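Local coordinates for D-galactonate dehydratase family member SEN1436 (Salmonella enterica subsp. enterica serovar Enteritidis, PDB 3TW9), which dehydrates D-gluconate to 2-dehydro-3-deoxy-D-gluconate with low activity in vitro, using one magnesium ion per subunit, at residues 42-50 with 352-360. Numbering follows the deposited sequence.
Sequences GGIDLAVVK and PGDISPVGV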
loop_
_atom_site.group_PDB
_atom_site.type_symbol
_atom_site.label_atom_id
_atom_site.label_comp_id
_atom_site.label_asym_id
_atom_site.label_seq_id
_atom_site.Cartn_x
_atom_site.Cartn_y
_atom_site.Cartn_z
ATOM N N GLY C 42 0.463 -14.299 30.487
ATOM C CA GLY C 42 0.875 -15.570 29.900
ATOM C C GLY C 42 2.270 -15.990 30.296
ATOM O O GLY C 42 2.843 -16.892 29.684
ATOM N N GLY C 43 2.838 -15.329 31.310
ATOM C CA GLY C 43 4.203 -15.623 31.748
ATOM C C GLY C 43 5.268 -15.100 30.788
ATOM O O GLY C 43 6.413 -15.546 30.816
ATOM N N ILE C 44 4.877 -14.144 29.945
ATOM C CA ILE C 44 5.777 -13.555 28.929
ATOM C C ILE C 44 5.565 -12.032 28.994
ATOM O O ILE C 44 4.420 -11.563 28.918
ATOM C CB ILE C 44 5.425 -14.062 27.493
ATOM C CG1 ILE C 44 5.621 -15.578 27.350
ATOM C CG2 ILE C 44 6.288 -13.329 26.448
ATOM C CD1 ILE C 44 4.929 -16.198 26.138
ATOM N N ASP C 45 6.640 -11.255 29.159
ATOM C CA ASP C 45 6.503 -9.793 29.302
ATOM C C ASP C 45 5.866 -9.144 28.068
ATOM O O ASP C 45 6.317 -9.367 26.944
ATOM C CB ASP C 45 7.878 -9.147 29.548
ATOM C CG ASP C 45 8.462 -9.485 30.918
ATOM O OD1 ASP C 45 7.794 -10.150 31.749
ATOM O OD2 ASP C 45 9.601 -9.066 31.161
ATOM N N LEU C 46 4.822 -8.356 28.298
ATOM C CA LEU C 46 4.113 -7.621 27.251
ATOM C C LEU C 46 4.138 -6.118 27.528
ATOM O O LEU C 46 4.169 -5.693 28.695
ATOM C CB LEU C 46 2.649 -8.073 27.149
ATOM C CG LEU C 46 2.312 -9.561 27.100
ATOM C CD1 LEU C 46 0.787 -9.776 27.161
ATOM C CD2 LEU C 46 2.946 -10.270 25.860
ATOM N N ALA C 47 4.135 -5.324 26.456
ATOM C CA ALA C 47 3.918 -3.878 26.566
ATOM C C ALA C 47 2.738 -3.489 25.720
ATOM O O ALA C 47 2.660 -3.798 24.533
ATOM C CB ALA C 47 5.143 -3.075 26.131
ATOM N N VAL C 48 1.797 -2.817 26.358
ATOM C CA VAL C 48 0.626 -2.310 25.699
ATOM C C VAL C 48 0.566 -0.816 25.972
ATOM O O VAL C 48 0.640 -0.381 27.124
ATOM C CB VAL C 48 -0.671 -2.999 26.226
ATOM C CG1 VAL C 48 -1.913 -2.283 25.700
ATOM C CG2 VAL C 48 -0.676 -4.458 25.836
ATOM N N VAL C 49 0.453 -0.037 24.903
ATOM C CA VAL C 49 0.239 1.406 24.996
ATOM C C VAL C 49 -1.243 1.733 25.033
ATOM O O VAL C 49 -1.991 1.255 24.184
ATOM C CB VAL C 49 0.910 2.157 23.776
ATOM C CG1 VAL C 49 0.466 3.629 23.657
ATOM C CG2 VAL C 49 2.420 2.111 23.900
ATOM N N LYS C 50 -1.641 2.577 25.998
ATOM C CA LYS C 50 -2.994 3.154 26.028
ATOM C C LYS C 50 -2.919 4.635 25.772
ATOM O O LYS C 50 -2.214 5.363 26.485
ATOM C CB LYS C 50 -3.673 2.890 27.370
ATOM C CG LYS C 50 -5.110 3.429 27.486
ATOM C CD LYS C 50 -5.746 2.851 28.722
ATOM C CE LYS C 50 -7.200 3.194 28.844
ATOM N NZ LYS C 50 -7.742 2.425 30.004
ATOM N N PRO C 352 3.744 -15.474 17.751
ATOM C CA PRO C 352 4.321 -16.318 18.786
ATOM C C PRO C 352 3.584 -16.093 20.118
ATOM O O PRO C 352 2.463 -15.570 20.111
ATOM C CB PRO C 352 5.744 -15.770 18.860
ATOM C CG PRO C 352 5.540 -14.280 18.700
ATOM C CD PRO C 352 4.404 -14.146 17.719
ATOM N N GLY C 353 4.161 -16.500 21.241
ATOM C CA GLY C 353 3.574 -16.114 22.543
ATOM C C GLY C 353 3.910 -14.683 22.932
ATOM O O GLY C 353 3.142 -14.006 23.659
ATOM N N ASP C 354 5.058 -14.205 22.438
ATOM C CA ASP C 354 5.535 -12.861 22.795
ATOM C C ASP C 354 4.969 -11.762 21.893
ATOM O O ASP C 354 5.697 -11.091 21.147
ATOM C CB ASP C 354 7.076 -12.804 22.927
ATOM C CG ASP C 354 7.803 -13.391 21.741
ATOM O OD1 ASP C 354 7.484 -14.508 21.329
ATOM O OD2 ASP C 354 8.772 -12.748 21.260
ATOM N N ILE C 355 3.648 -11.603 21.993
ATOM C CA ILE C 355 2.836 -10.621 21.313
ATOM C C ILE C 355 1.611 -10.474 22.228
ATOM O O ILE C 355 1.102 -11.481 22.730
ATOM C CB ILE C 355 2.426 -11.104 19.877
ATOM C CG1 ILE C 355 1.495 -10.106 19.181
ATOM C CG2 ILE C 355 1.792 -12.519 19.906
ATOM C CD1 ILE C 355 1.290 -10.392 17.649
ATOM N N SER C 356 1.173 -9.243 22.484
ATOM C CA SER C 356 -0.013 -9.065 23.317
ATOM C C SER C 356 -1.259 -9.483 22.541
ATOM O O SER C 356 -1.247 -9.536 21.301
ATOM C CB SER C 356 -0.120 -7.621 23.821
ATOM O OG SER C 356 -0.639 -6.746 22.833
ATOM N N PRO C 357 -2.358 -9.780 23.256
ATOM C CA PRO C 357 -3.598 -9.983 22.507
ATOM C C PRO C 357 -3.992 -8.806 21.594
ATOM O O PRO C 357 -4.687 -9.010 20.582
ATOM C CB PRO C 357 -4.626 -10.214 23.622
ATOM C CG PRO C 357 -3.788 -10.976 24.663
ATOM C CD PRO C 357 -2.510 -10.152 24.684
ATOM N N VAL C 358 -3.544 -7.593 21.932
ATOM C CA VAL C 358 -3.766 -6.433 21.076
ATOM C C VAL C 358 -3.002 -6.625 19.739
ATOM O O VAL C 358 -3.565 -6.442 18.678
ATOM C CB VAL C 358 -3.306 -5.117 21.757
ATOM C CG1 VAL C 358 -3.513 -3.902 20.833
ATOM C CG2 VAL C 358 -4.054 -4.890 23.100
ATOM N N GLY C 359 -1.728 -6.996 19.816
ATOM C CA GLY C 359 -0.957 -7.381 18.605
ATOM C C GLY C 359 -1.577 -8.561 17.850
ATOM O O GLY C 359 -1.545 -8.610 16.621
ATOM N N VAL C 360 -2.119 -9.532 18.588
ATOM C CA VAL C 360 -2.811 -10.688 17.950
ATOM C C VAL C 360 -3.968 -10.181 17.080
ATOM O O VAL C 360 -4.105 -10.554 15.910
ATOM C CB VAL C 360 -3.258 -11.737 19.014
ATOM C CG1 VAL C 360 -4.191 -12.804 18.394
ATOM C CG2 VAL C 360 -2.025 -12.410 19.594
#
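Beside the substrate pocket, where the N-terminal capping domain meets the barrel domain, Ile44 and Leu46 rest on the loop that carries the substrate-binding Asp354 into helix 357-369. Ile44 grips this loop with two branches. Its CG2, anti to the backbone N (chi1 -63° for CG1), meets Asp354 CB at 3.6 Å, while CD1 extends over the backbone of Gly353 and stands 3.7 Å from its C. Ile44 touches Asp354 at CA and CB, not at the carboxylate, whose oxygens have hydrogen-bonding partners elsewhere, OD2 with a bound glycerol, probably from the crystallisation liquor. Thr67 touches both Ile44 and Asp354, and the substrate-binding residues Gln68 and His350 lie close by.

Deeper in the interface, Leu46 spreads its fork over the loop end: CD2 approaches Ile355 O at 3.8 Å, and CD1 reaches Pro357 CD, in the first turn of the helix, at 4.1 Å. Val48 CG2 sits 3.8 Å from Ser356 OG, and its CG1 faces Val358 CG2 more loosely. Ser356 is the N-cap. Its chi1 of 79° sets OG between the backbone N and the carbonyl carbon. There OG accepts a nearly straight bond from Gly359 N (3.2 Å, 167°). The buried OG also accepts Val358 N, only weakly, with a methyl of Val48 packed against it. Strand 46-53, central in its antiparallel three-stranded sheet, thus packs apolar side chains onto a capped helix start, a domain interface characteristic of the enolase superfamily, in which the capping domain closes over the barrel's active-site end.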